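Beta-L-arabinobiosidase (Bacteroides thetaiotaomicron, PDB 5MQR) is a beta-L-arabinobiosidase that probably acts on plant pectin, with a possible sialidase activity. Local coordinates at residues Thr269-Arg274 / Gly319-Val324; Leu338-Leu343 / Asp1071-Arg1076; Glu685-Tyr690 / Asp703-Ile708; Ile641-Pro646 / Gly691-Leu696; Pro218-Ser223 / Glu227-Cys232. One frame throughout, in Å; residues are numbered along the deposited sequence.

Interaction 1 of 5, residues Thr269-Arg274 / Gly319-Val324; sequences TLPDGR and GTYATV
Tyr321 drives its phenol end into the backbone of Thr269, the residue leading into the turn. OH donates to Thr269 O at 2.5 Å, a short bond lying in the carbonyl plane and directed at a lone pair, with a C=O...donor angle of 138°. The carbonyl also lies at the ring edge, near its plane, and Tyr321 CE2 comes within 3.3 Å of Thr269 O. The hydroxyl is hemmed in: Leu270 C is 3.3 Å from Tyr321 OH, and CD of Pro271 approaches the same oxygen at 3.4 Å while resting 3.9 Å from Tyr321 CE1. A tyrosine suits this place because its ring reaches from one sheet to the turn of the next and still delivers a donor to a backbone carbonyl. With CG anti to the carbonyl carbon (chi1 -66°), the ring extends from its strand to the turn.

Beyond Pro271 the contact fades toward solvent. Asp272 and Gly273 are exposed, and the far end of the turn is held by its own bonds: Arg274 N reaches Asp272 OD1 in an Asx turn, and Arg274 NE pairs with Asp272 OD2 at 3.1 Å. Thr269 OG1 is taken by Glu377. The type I turn of Leu270-Gly273 links strands 266-269 and 275-278, and Tyr321 belongs to the next four-stranded antiparallel sheet, an arrangement typical of adjoining blades in a beta-propeller.

Interaction 2 of 5, residues Leu338-Leu343 / Asp1071-Arg1076; sequences LSKDGL and DKNGDR
Lys340 sets CG between its backbone N and carbonyl carbon (chi1 69°), and Asp1075 does the same (chi1 63°); these turns lay the lysine chain across the carboxylate. The methylene run stays extended until it bends at the last torsion (chi4 -125°). The middle of the chain makes the closest approaches: Lys340 CD is 3.6 Å from Asn1073 CB and is also 3.6 Å from Asp1075 OD2. Its ammonium group forms a long salt bridge, NZ to Asp1075 OD2 at 3.8 Å, so attraction is probably modest on this partly exposed surface. Lysine fits because its aliphatic part can lie against Asn1073 while the charged end faces an acid. Were the lysine replaced by an alanine, Asp1075 would probably lose its positive mate and the side of Asn1073 its cover. Lys340 follows strand 334-339 of the propeller sheet, next to strand 321-325, whereas Asn1073 and Asp1075 sit in the loop between strands 1064-1071 and 1082-1087 of the C-terminal five-stranded antiparallel sheet.

Interaction 3 of 5, residues Glu685-Tyr690 / Asp703-Ile708; sequences ETPVGY and DKYNLI
Thr686 OG1 is gripped twice within its own turn while the rest of its side chain faces Tyr705. The hydroxyl donates to Gly689 O at 2.6 Å, in the carbonyl plane, and accepts from Val688 N at 3.1 Å, which makes an ST turn. Fixed in this way, CB is set over one face of the Tyr705 ring, 3.8 Å from its centroid and 15° off the ring normal, a CH-pi contact, and CG2 reaches CG of that ring. Threonine suits the site because it offers a polar branch to the turn and a methyl to the ring. The turn, type I from Thr686 to Gly689, closes the small hairpin of strands 683-684 and 691-692. Pro687 follows as a stiff corner, its CD 3.6 Å from Tyr705 CE1, and Val688 CG2 adds a looser touch at 4.3 Å to Tyr705 CE2. The opposite ring face is backed by CB of the adjacent Lys704, which sits over its centre. Lys704 NZ donates to Tyr705 OH at 3.1 Å and also reaches Gly738 O. With a serine in place of Tyr705, a gap is likely to open beside Thr686 and Pro687, and the Lys704 ammonium to lose one acceptor.

Interaction 4 of 5, residues Ile641-Pro646 / Gly691-Leu696; sequences IVQAIP and GMTEFL
Ile641 lays CD1 against the start of the Leu696 side chain, 3.7 Å from CB, and against its backbone carbonyl carbon, as the two side chains run antiparallel alongside one another. Next to them the amide of Gln643 does the polar work. Its chain extends beyond CG, which carries NE2 to Thr693 OG1 at 3.2 Å with an N-H...O angle of 154°, the hydroxyl lying close to the amide plane. NE2 also serves Lys681 O, and Thr693 OG1 is shared with His682 ND1; a glutamine can face such different partners because it carries both a donor and an acceptor. On the acceptor side a water, 2.6 Å from both Gln643 OE1 and Leu696 O, probably links side chain to backbone. Leu696 CD2 comes to within 3.7 Å of Gln643 NE2, an apolar branch flanking the amide. The loop of Ile641 and Gln643 runs between helices 627-636 and 647-657, and it meets the chain leaving strand 691-692, whose hairpin partner is strand 683-684.

Interaction 5 of 5, residues Pro218-Ser223 / Glu227-Cys232; sequences PYFKKS and EFVKAC
Val229 is the main bump on the helix side. Its CG2 settles into a hollow walled by the backbone of the 3-10 segment and of Ser223 just after it, 3.6 Å from Phe220 O and 3.7 Å from Ser223 O. The other methyl, CG1, leans on the Phe220 ring at CE2, 4.0 Å away. Phe220 is a larger bump going the other way: with CG between the backbone N and carbonyl carbon (chi1 80°), its ring projects to the helix and Phe220 CD2 presses tightly, at 3.3 Å, on Cys232 CB. The approach is oblique, and Cys232 SG stands 4.8 Å from the ring centroid, 44° off the normal. A small cysteine suits the spot, since its short side chain admits the ring so close to the helix. Farther along, the edge of the Phe228 ring faces Phe220 O, and Ser223 packs its CB 3.8 Å from Phe228 CD2. Ser223 OG bonds to Asp225 N, just before this helical stretch. Phe228 and Cys232 also reach strand 186-192, seating helix 226-236 on the sheet. Across the two segments no hydrogen bond forms, so the union of turn and helix probably depends on shape and apolar burial, helped by a sulfur-aromatic contact.

How the interactions relate
Interactions 1 and 2 adjoin, with centres 10 Å apart: Tyr321 N and Ser339 O, at 2.8 Å, probably bond between neighbouring strands, so the blade of interaction 1 also carries the loop that meets the C-terminal sheet's loop. Interactions 3 and 4 are also 10 Å apart and pack together, Leu707 CD2 coming 3.4 Å from Met692 O; along the chain their segments alternate. This pair is nested in the long loop closed by interaction 2 and lies far from interaction 1, about 62 Å for interaction 3 between centres. Interaction 5 lies about 33 Å from interaction 1 and 92 Å from interaction 3, centre to centre. No calcium or sodium ligand is among the five.

Interaction 1 of 5, residues Thr269-Arg274 / Gly319-Val324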
# COMPACT_ATOMS: atom_id res chain seq x y z
N THR A 269 5.23 -24.22 -1.23
CA THR A 269 4.18 -24.75 -0.38
C THR A 269 3.06 -23.72 -0.26
O THR A 269 3.28 -22.58 0.12
CB THR A 269 4.74 -25.12 1.01
OG1 THR A 269 5.77 -26.11 0.85
CG2 THR A 269 3.63 -25.69 1.90
N LEU A 270 1.85 -24.14 -0.63
CA LEU A 270 0.66 -23.29 -0.56
C LEU A 270 0.18 -23.13 0.89
O LEU A 270 0.63 -23.86 1.76
CB LEU A 270 -0.46 -23.93 -1.41
CG LEU A 270 -0.22 -24.08 -2.91
CD1 LEU A 270 -1.33 -24.91 -3.53
CD2 LEU A 270 -0.12 -22.71 -3.56
N PRO A 271 -0.73 -22.19 1.17
CA PRO A 271 -1.15 -22.03 2.57
C PRO A 271 -1.79 -23.26 3.21
O PRO A 271 -1.67 -23.42 4.42
CB PRO A 271 -2.14 -20.86 2.52
CG PRO A 271 -1.70 -20.08 1.32
CD PRO A 271 -1.26 -21.11 0.32
N ASP A 272 -2.43 -24.13 2.41
CA ASP A 272 -2.99 -25.41 2.91
C ASP A 272 -1.98 -26.58 2.99
O ASP A 272 -2.35 -27.70 3.32
CB ASP A 272 -4.26 -25.83 2.12
CG ASP A 272 -4.02 -26.05 0.58
OD1 ASP A 272 -2.89 -26.37 0.11
OD2 ASP A 272 -5.00 -25.89 -0.19
N GLY A 273 -0.70 -26.35 2.68
CA GLY A 273 0.30 -27.42 2.74
C GLY A 273 0.47 -28.24 1.48
O GLY A 273 1.36 -29.08 1.43
N ARG A 274 -0.36 -28.04 0.46
CA ARG A 274 -0.09 -28.66 -0.84
C ARG A 274 1.10 -27.97 -1.50
O ARG A 274 1.45 -26.83 -1.15
CB ARG A 274 -1.31 -28.59 -1.75
CG ARG A 274 -2.51 -29.37 -1.23
CD ARG A 274 -3.68 -29.30 -2.20
NE ARG A 274 -4.19 -27.94 -2.38
CZ ARG A 274 -4.96 -27.54 -3.40
NH1 ARG A 274 -5.34 -28.39 -4.36
NH2 ARG A 274 -5.35 -26.27 -3.47
N GLY A 319 4.42 -14.07 3.80
CA GLY A 319 3.36 -15.07 3.62
C GLY A 319 2.69 -15.06 2.25
O GLY A 319 1.92 -15.97 1.94
N THR A 320 3.00 -14.07 1.41
CA THR A 320 2.45 -14.02 0.06
C THR A 320 3.41 -14.73 -0.92
O THR A 320 4.37 -15.36 -0.50
CB THR A 320 2.14 -12.58 -0.37
OG1 THR A 320 3.34 -11.84 -0.57
CG2 THR A 320 1.25 -11.90 0.67
N TYR A 321 3.09 -14.66 -2.21
CA TYR A 321 3.79 -15.41 -3.22
C TYR A 321 4.17 -14.49 -4.38
O TYR A 321 3.54 -13.44 -4.59
CB TYR A 321 2.90 -16.57 -3.66
CG TYR A 321 2.67 -17.60 -2.56
CD1 TYR A 321 1.65 -17.44 -1.61
CD2 TYR A 321 3.45 -18.73 -2.47
CE1 TYR A 321 1.42 -18.38 -0.61
CE2 TYR A 321 3.24 -19.67 -1.48
CZ TYR A 321 2.22 -19.49 -0.55
OH TYR A 321 2.03 -20.43 0.42
N ALA A 322 5.23 -14.87 -5.10
CA ALA A 322 5.73 -14.15 -6.25
C ALA A 322 6.31 -15.11 -7.30
O ALA A 322 6.91 -16.13 -6.96
CB ALA A 322 6.78 -13.13 -5.85
N THR A 323 6.10 -14.75 -8.57
CA THR A 323 6.78 -15.41 -9.69
C THR A 323 7.67 -14.38 -10.36
O THR A 323 7.30 -13.22 -10.44
CB THR A 323 5.80 -16.01 -10.69
OG1 THR A 323 4.68 -15.12 -10.84
CG2 THR A 323 5.32 -17.32 -10.22
N VAL A 324 8.84 -14.82 -10.81
CA VAL A 324 9.79 -13.99 -11.55
C VAL A 324 10.14 -14.73 -12.83
O VAL A 324 10.43 -15.92 -12.81
CB VAL A 324 11.05 -13.69 -10.71
CG1 VAL A 324 12.05 -12.83 -11.48
CG2 VAL A 324 10.63 -12.96 -9.43

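Interaction 2 of 5, residues Leu338-Leu343 / Asp1071-Arg1076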
# COMPACT_ATOMS: atom_id res chain seq x y z
N LEU A 338 2.65 -10.98 -8.55
CA LEU A 338 2.31 -11.27 -7.15
C LEU A 338 0.99 -12.04 -7.00
O LEU A 338 0.12 -11.97 -7.88
CB LEU A 338 2.23 -9.97 -6.35
CG LEU A 338 3.45 -9.06 -6.49
CD1 LEU A 338 3.21 -7.74 -5.77
CD2 LEU A 338 4.73 -9.74 -6.00
N SER A 339 0.89 -12.77 -5.89
CA SER A 339 -0.27 -13.58 -5.54
C SER A 339 -0.37 -13.61 -4.03
O SER A 339 0.66 -13.73 -3.35
CB SER A 339 -0.12 -15.03 -6.03
OG SER A 339 -1.19 -15.87 -5.61
N LYS A 340 -1.60 -13.48 -3.52
CA LYS A 340 -1.87 -13.61 -2.08
C LYS A 340 -1.97 -15.05 -1.61
O LYS A 340 -1.81 -15.31 -0.43
CB LYS A 340 -3.17 -12.87 -1.70
CG LYS A 340 -4.45 -13.51 -2.23
CD LYS A 340 -5.67 -12.95 -1.55
CE LYS A 340 -6.95 -13.63 -2.03
NZ LYS A 340 -7.89 -12.58 -2.51
N ASP A 341 -2.28 -15.98 -2.52
CA ASP A 341 -2.56 -17.36 -2.15
C ASP A 341 -1.68 -18.41 -2.83
O ASP A 341 -1.84 -19.59 -2.57
CB ASP A 341 -4.05 -17.68 -2.38
CG ASP A 341 -4.52 -17.44 -3.84
OD1 ASP A 341 -3.69 -17.53 -4.79
OD2 ASP A 341 -5.74 -17.15 -4.02
N GLY A 342 -0.76 -17.99 -3.69
CA GLY A 342 0.08 -18.95 -4.41
C GLY A 342 -0.56 -19.63 -5.62
O GLY A 342 0.07 -20.48 -6.23
N LEU A 343 -1.80 -19.26 -5.96
CA LEU A 343 -2.47 -19.81 -7.13
C LEU A 343 -2.82 -18.73 -8.14
O LEU A 343 -2.38 -18.80 -9.26
CB LEU A 343 -3.70 -20.61 -6.72
CG LEU A 343 -3.39 -21.92 -6.01
CD1 LEU A 343 -4.70 -22.61 -5.64
CD2 LEU A 343 -2.52 -22.86 -6.85
N ASP A 1071 -5.78 -4.44 5.42
CA ASP A 1071 -5.52 -5.29 4.24
C ASP A 1071 -5.18 -6.66 4.76
O ASP A 1071 -4.04 -6.95 5.12
CB ASP A 1071 -4.39 -4.70 3.39
CG ASP A 1071 -4.35 -5.24 1.96
OD1 ASP A 1071 -5.02 -6.27 1.64
OD2 ASP A 1071 -3.62 -4.63 1.12
N LYS A 1072 -6.20 -7.49 4.85
CA LYS A 1072 -6.06 -8.80 5.46
C LYS A 1072 -5.04 -9.67 4.76
O LYS A 1072 -4.24 -10.32 5.42
CB LYS A 1072 -7.40 -9.51 5.44
CG LYS A 1072 -7.41 -10.82 6.21
CD LYS A 1072 -8.61 -11.66 5.80
CE LYS A 1072 -8.46 -13.10 6.29
NZ LYS A 1072 -9.08 -14.02 5.29
N ASN A 1073 -5.10 -9.70 3.44
CA ASN A 1073 -4.26 -10.57 2.63
C ASN A 1073 -3.08 -9.87 1.96
O ASN A 1073 -2.25 -10.53 1.34
CB ASN A 1073 -5.14 -11.25 1.55
CG ASN A 1073 -6.25 -12.09 2.14
OD1 ASN A 1073 -7.39 -12.03 1.70
ND2 ASN A 1073 -5.92 -12.85 3.15
N GLY A 1074 -3.04 -8.53 2.07
CA GLY A 1074 -1.92 -7.72 1.59
C GLY A 1074 -1.98 -7.27 0.16
O GLY A 1074 -1.07 -6.57 -0.30
N ASP A 1075 -3.04 -7.62 -0.56
CA ASP A 1075 -3.09 -7.42 -2.01
C ASP A 1075 -3.94 -6.24 -2.48
O ASP A 1075 -3.94 -5.93 -3.66
CB ASP A 1075 -3.48 -8.71 -2.76
CG ASP A 1075 -4.88 -9.19 -2.42
OD1 ASP A 1075 -5.33 -9.00 -1.25
OD2 ASP A 1075 -5.51 -9.77 -3.32
N ARG A 1076 -4.63 -5.57 -1.58
CA ARG A 1076 -5.36 -4.37 -1.99
C ARG A 1076 -4.44 -3.17 -2.12
O ARG A 1076 -4.57 -2.41 -3.07
CB ARG A 1076 -6.52 -4.05 -1.00
CG ARG A 1076 -7.38 -2.86 -1.41
CD ARG A 1076 -8.18 -3.15 -2.65
NE ARG A 1076 -9.07 -2.06 -3.05
CZ ARG A 1076 -9.85 -2.11 -4.14
NH1 ARG A 1076 -9.87 -3.20 -4.91
NH2 ARG A 1076 -10.63 -1.08 -4.44

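Interaction 3 of 5, residues Glu685-Tyr690 / Asp703-Ile708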
# COMPACT_ATOMS: atom_id res chain seq x y z
N GLU A 685 -23.79 31.28 0.54
CA GLU A 685 -23.16 32.61 0.60
C GLU A 685 -24.09 33.55 1.36
O GLU A 685 -25.30 33.47 1.21
CB GLU A 685 -22.79 33.15 -0.79
CG GLU A 685 -21.75 32.27 -1.48
CD GLU A 685 -21.20 32.74 -2.83
OE1 GLU A 685 -21.74 33.68 -3.47
OE2 GLU A 685 -20.19 32.09 -3.26
N THR A 686 -23.52 34.38 2.24
CA THR A 686 -24.28 35.45 2.93
C THR A 686 -23.43 36.70 2.94
O THR A 686 -22.23 36.63 2.76
CB THR A 686 -24.70 35.09 4.38
OG1 THR A 686 -23.69 35.47 5.33
CG2 THR A 686 -25.03 33.61 4.55
N PRO A 687 -24.03 37.87 3.19
CA PRO A 687 -23.18 39.08 3.25
C PRO A 687 -22.09 39.07 4.34
O PRO A 687 -21.14 39.83 4.23
CB PRO A 687 -24.17 40.23 3.46
CG PRO A 687 -25.52 39.68 3.06
CD PRO A 687 -25.46 38.19 3.30
N VAL A 688 -22.21 38.20 5.36
CA VAL A 688 -21.16 38.07 6.38
C VAL A 688 -20.27 36.83 6.24
O VAL A 688 -19.51 36.50 7.14
CB VAL A 688 -21.76 38.13 7.79
CG1 VAL A 688 -22.42 39.49 7.99
CG2 VAL A 688 -22.75 36.98 8.04
N GLY A 689 -20.31 36.17 5.09
CA GLY A 689 -19.56 34.94 4.86
C GLY A 689 -20.48 33.73 4.82
O GLY A 689 -21.69 33.85 4.89
N TYR A 690 -19.87 32.56 4.69
CA TYR A 690 -20.61 31.33 4.53
C TYR A 690 -21.46 31.00 5.75
O TYR A 690 -21.04 31.23 6.89
CB TYR A 690 -19.69 30.15 4.24
CG TYR A 690 -18.92 30.20 2.93
CD1 TYR A 690 -19.58 30.15 1.69
CD2 TYR A 690 -17.52 30.22 2.92
CE1 TYR A 690 -18.88 30.13 0.49
CE2 TYR A 690 -16.81 30.23 1.71
CZ TYR A 690 -17.50 30.18 0.51
OH TYR A 690 -16.81 30.19 -0.67
N ASP A 703 -33.70 31.98 11.09
CA ASP A 703 -33.08 33.28 11.33
C ASP A 703 -32.70 33.84 9.95
O ASP A 703 -33.18 33.33 8.92
CB ASP A 703 -31.84 33.10 12.24
CG ASP A 703 -31.57 34.31 13.10
OD1 ASP A 703 -31.65 35.46 12.60
OD2 ASP A 703 -31.26 34.10 14.30
N LYS A 704 -31.85 34.86 9.91
CA LYS A 704 -31.34 35.42 8.65
C LYS A 704 -30.70 34.31 7.81
O LYS A 704 -30.19 33.31 8.36
CB LYS A 704 -30.32 36.54 8.91
CG LYS A 704 -30.83 37.74 9.73
CD LYS A 704 -29.96 39.00 9.58
CE LYS A 704 -28.65 38.89 10.36
NZ LYS A 704 -27.46 39.58 9.73
N TYR A 705 -30.78 34.46 6.49
CA TYR A 705 -30.17 33.52 5.54
C TYR A 705 -30.67 32.07 5.68
O TYR A 705 -29.94 31.11 5.40
CB TYR A 705 -28.64 33.61 5.63
CG TYR A 705 -28.17 35.01 5.91
CD1 TYR A 705 -28.63 36.09 5.13
CD2 TYR A 705 -27.33 35.29 6.99
CE1 TYR A 705 -28.25 37.40 5.42
CE2 TYR A 705 -26.92 36.60 7.27
CZ TYR A 705 -27.39 37.65 6.49
OH TYR A 705 -27.01 38.93 6.77
N ASN A 706 -31.92 31.91 6.11
CA ASN A 706 -32.54 30.60 6.33
C ASN A 706 -31.83 29.69 7.38
O ASN A 706 -31.96 28.47 7.37
CB ASN A 706 -32.73 29.88 4.98
CG ASN A 706 -33.80 28.84 5.02
OD1 ASN A 706 -34.85 29.02 5.64
ND2 ASN A 706 -33.55 27.71 4.35
N LEU A 707 -31.12 30.31 8.32
CA LEU A 707 -30.37 29.56 9.32
C LEU A 707 -31.26 29.06 10.45
O LEU A 707 -32.07 29.81 10.99
CB LEU A 707 -29.23 30.41 9.87
CG LEU A 707 -28.16 30.81 8.86
CD1 LEU A 707 -27.19 31.81 9.48
CD2 LEU A 707 -27.41 29.58 8.34
N ILE A 708 -31.11 27.78 10.77
CA ILE A 708 -31.80 27.15 11.88
C ILE A 708 -30.75 26.51 12.81
O ILE A 708 -29.88 25.76 12.36
CB ILE A 708 -32.76 26.09 11.33
CG1 ILE A 708 -33.86 26.75 10.49
CG2 ILE A 708 -33.36 25.25 12.46
CD1 ILE A 708 -34.65 25.80 9.63

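Interaction 4 of 5, residues Ile641-Pro646 / Gly691-Leu696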
# COMPACT_ATOMS: atom_id res chain seq x y z
N ILE A 641 -32.55 23.06 -5.67
CA ILE A 641 -32.12 24.33 -5.09
C ILE A 641 -30.61 24.41 -5.13
O ILE A 641 -29.93 23.47 -4.71
CB ILE A 641 -32.60 24.45 -3.63
CG1 ILE A 641 -34.11 24.67 -3.56
CG2 ILE A 641 -31.91 25.62 -2.93
CD1 ILE A 641 -34.70 24.53 -2.16
N VAL A 642 -30.10 25.53 -5.63
CA VAL A 642 -28.66 25.77 -5.76
C VAL A 642 -28.21 26.81 -4.76
O VAL A 642 -28.75 27.90 -4.73
CB VAL A 642 -28.32 26.27 -7.18
CG1 VAL A 642 -26.82 26.56 -7.31
CG2 VAL A 642 -28.78 25.26 -8.23
N GLN A 643 -27.21 26.48 -3.94
CA GLN A 643 -26.64 27.45 -3.02
C GLN A 643 -25.21 27.76 -3.46
O GLN A 643 -24.99 27.95 -4.67
CB GLN A 643 -26.85 26.99 -1.58
CG GLN A 643 -28.34 26.96 -1.23
CD GLN A 643 -28.65 26.94 0.26
OE1 GLN A 643 -29.54 27.65 0.71
NE2 GLN A 643 -27.93 26.11 1.04
N ALA A 644 -24.23 27.85 -2.57
CA ALA A 644 -22.91 28.36 -2.97
C ALA A 644 -22.15 27.46 -3.94
O ALA A 644 -21.34 27.93 -4.70
CB ALA A 644 -22.04 28.62 -1.74
N ILE A 645 -22.37 26.15 -3.86
CA ILE A 645 -21.62 25.19 -4.64
C ILE A 645 -22.63 24.37 -5.44
O ILE A 645 -23.20 23.39 -4.91
CB ILE A 645 -20.73 24.34 -3.74
CG1 ILE A 645 -19.67 25.24 -3.10
CG2 ILE A 645 -19.99 23.28 -4.55
CD1 ILE A 645 -19.20 24.70 -1.79
N PRO A 646 -22.87 24.77 -6.70
CA PRO A 646 -23.76 24.03 -7.58
C PRO A 646 -23.26 22.60 -7.81
O PRO A 646 -22.08 22.33 -7.60
CB PRO A 646 -23.71 24.82 -8.89
CG PRO A 646 -23.26 26.18 -8.49
CD PRO A 646 -22.26 25.90 -7.43
N GLY A 691 -22.67 30.50 5.47
CA GLY A 691 -23.58 29.95 6.45
C GLY A 691 -23.81 28.49 6.11
O GLY A 691 -23.45 28.07 5.00
N MSE A 692 -24.37 27.74 7.06
CA MSE A 692 -24.79 26.35 6.84
C MSE A 692 -26.24 26.16 7.20
O MSE A 692 -26.64 26.30 8.38
CB MSE A 692 -23.91 25.33 7.57
CG MSE A 692 -24.40 23.90 7.36
SE MSE A 692 -22.94 22.60 7.65
CE MSE A 692 -21.99 22.68 5.92
N THR A 693 -27.03 25.81 6.19
CA THR A 693 -28.44 25.52 6.34
C THR A 693 -28.73 24.10 6.85
O THR A 693 -27.84 23.23 6.88
CB THR A 693 -29.16 25.71 4.99
OG1 THR A 693 -28.48 24.94 3.99
CG2 THR A 693 -29.14 27.19 4.56
N GLU A 694 -29.99 23.91 7.25
CA GLU A 694 -30.57 22.64 7.68
C GLU A 694 -31.56 22.15 6.60
O GLU A 694 -31.37 21.04 6.03
CB GLU A 694 -31.26 22.82 9.05
CG GLU A 694 -31.96 21.59 9.60
CD GLU A 694 -32.93 21.89 10.74
OE1 GLU A 694 -32.50 22.22 11.86
OE2 GLU A 694 -34.15 21.72 10.53
N PHE A 695 -32.60 22.96 6.35
CA PHE A 695 -33.52 22.81 5.22
C PHE A 695 -32.98 23.66 4.09
O PHE A 695 -32.57 24.81 4.32
CB PHE A 695 -34.90 23.37 5.55
CG PHE A 695 -35.78 22.46 6.37
CD1 PHE A 695 -36.52 21.47 5.76
CD2 PHE A 695 -35.91 22.65 7.73
CE1 PHE A 695 -37.38 20.66 6.49
CE2 PHE A 695 -36.75 21.85 8.48
CZ PHE A 695 -37.49 20.85 7.85
N LEU A 696 -33.02 23.14 2.86
CA LEU A 696 -32.73 23.96 1.67
C LEU A 696 -33.90 24.91 1.37
O LEU A 696 -33.68 26.07 1.08
CB LEU A 696 -32.44 23.12 0.43
CG LEU A 696 -31.23 22.20 0.51
CD1 LEU A 696 -31.13 21.40 -0.78
CD2 LEU A 696 -29.94 22.97 0.74
O HOH W 1 -31.69 27.38 2.21

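Interaction 5 of 5, residues Pro218-Ser223 / Glu227-Cys232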
# COMPACT_ATOMS: atom_id res chain seq x y z
N PRO A 218 35.31 -40.67 -5.75
CA PRO A 218 34.63 -41.81 -5.12
C PRO A 218 33.14 -41.60 -4.90
O PRO A 218 32.61 -40.47 -4.97
CB PRO A 218 35.39 -42.02 -3.80
CG PRO A 218 36.13 -40.74 -3.55
CD PRO A 218 36.32 -40.05 -4.87
N TYR A 219 32.45 -42.71 -4.69
CA TYR A 219 31.03 -42.70 -4.36
C TYR A 219 30.83 -42.12 -2.95
O TYR A 219 31.64 -42.34 -2.06
CB TYR A 219 30.49 -44.12 -4.45
CG TYR A 219 29.01 -44.27 -4.31
CD1 TYR A 219 28.13 -43.59 -5.13
CD2 TYR A 219 28.49 -45.15 -3.37
CE1 TYR A 219 26.77 -43.77 -5.01
CE2 TYR A 219 27.13 -45.34 -3.24
CZ TYR A 219 26.28 -44.65 -4.06
OH TYR A 219 24.93 -44.85 -3.89
N PHE A 220 29.75 -41.38 -2.77
CA PHE A 220 29.56 -40.62 -1.54
C PHE A 220 29.57 -41.48 -0.27
O PHE A 220 29.97 -41.01 0.78
CB PHE A 220 28.31 -39.73 -1.60
CG PHE A 220 27.01 -40.47 -1.34
CD1 PHE A 220 26.33 -41.10 -2.37
CD2 PHE A 220 26.45 -40.49 -0.06
CE1 PHE A 220 25.13 -41.76 -2.14
CE2 PHE A 220 25.25 -41.14 0.19
CZ PHE A 220 24.59 -41.79 -0.85
N LYS A 221 29.15 -42.74 -0.38
CA LYS A 221 29.13 -43.63 0.77
C LYS A 221 30.53 -44.01 1.26
O LYS A 221 30.65 -44.61 2.31
CB LYS A 221 28.31 -44.89 0.47
CG LYS A 221 26.80 -44.65 0.30
CD LYS A 221 26.01 -45.95 0.51
CE LYS A 221 24.85 -46.16 -0.45
NZ LYS A 221 23.53 -45.77 0.08
N LYS A 222 31.58 -43.67 0.52
CA LYS A 222 32.94 -44.00 0.96
C LYS A 222 33.50 -42.99 1.93
O LYS A 222 34.51 -43.27 2.58
CB LYS A 222 33.89 -44.14 -0.23
CG LYS A 222 33.47 -45.21 -1.23
CD LYS A 222 33.74 -46.62 -0.73
CE LYS A 222 32.51 -47.51 -0.93
NZ LYS A 222 32.95 -48.92 -0.96
N SER A 223 32.88 -41.81 2.04
CA SER A 223 33.29 -40.83 3.03
C SER A 223 33.21 -41.41 4.43
O SER A 223 32.26 -42.10 4.76
CB SER A 223 32.40 -39.58 2.99
OG SER A 223 32.81 -38.61 3.93
N GLU A 227 27.92 -37.95 8.96
CA GLU A 227 26.90 -36.91 8.83
C GLU A 227 26.81 -36.34 7.42
O GLU A 227 25.74 -35.93 6.99
CB GLU A 227 27.11 -35.79 9.87
CG GLU A 227 26.84 -36.25 11.30
CD GLU A 227 25.41 -36.73 11.53
OE1 GLU A 227 24.45 -36.01 11.13
OE2 GLU A 227 25.25 -37.84 12.09
N PHE A 228 27.94 -36.31 6.71
CA PHE A 228 27.94 -35.97 5.28
C PHE A 228 27.17 -37.05 4.48
O PHE A 228 26.35 -36.71 3.66
CB PHE A 228 29.37 -35.82 4.76
CG PHE A 228 29.46 -35.74 3.28
CD1 PHE A 228 29.17 -34.56 2.63
CD2 PHE A 228 29.80 -36.87 2.53
CE1 PHE A 228 29.24 -34.48 1.25
CE2 PHE A 228 29.87 -36.80 1.15
CZ PHE A 228 29.58 -35.60 0.51
N VAL A 229 27.44 -38.32 4.75
CA VAL A 229 26.76 -39.42 4.07
C VAL A 229 25.26 -39.31 4.30
O VAL A 229 24.49 -39.41 3.34
CB VAL A 229 27.30 -40.81 4.53
CG1 VAL A 229 26.46 -41.96 3.96
CG2 VAL A 229 28.76 -40.97 4.12
N LYS A 230 24.84 -39.07 5.54
CA LYS A 230 23.42 -38.87 5.87
C LYS A 230 22.81 -37.70 5.11
O LYS A 230 21.66 -37.77 4.70
CB LYS A 230 23.17 -38.69 7.40
CG LYS A 230 23.06 -40.01 8.15
CD LYS A 230 23.22 -39.94 9.69
CE LYS A 230 23.96 -41.20 10.17
NZ LYS A 230 23.99 -41.44 11.65
N ALA A 231 23.58 -36.61 4.98
CA ALA A 231 23.14 -35.41 4.27
C ALA A 231 22.87 -35.70 2.79
O ALA A 231 21.87 -35.21 2.24
CB ALA A 231 24.16 -34.27 4.42
N CYS A 232 23.76 -36.47 2.17
CA CYS A 232 23.59 -36.88 0.79
C CYS A 232 22.39 -37.82 0.67
O CYS A 232 21.58 -37.67 -0.24
CB CYS A 232 24.84 -37.57 0.26
SG CYS A 232 26.27 -36.46 0.12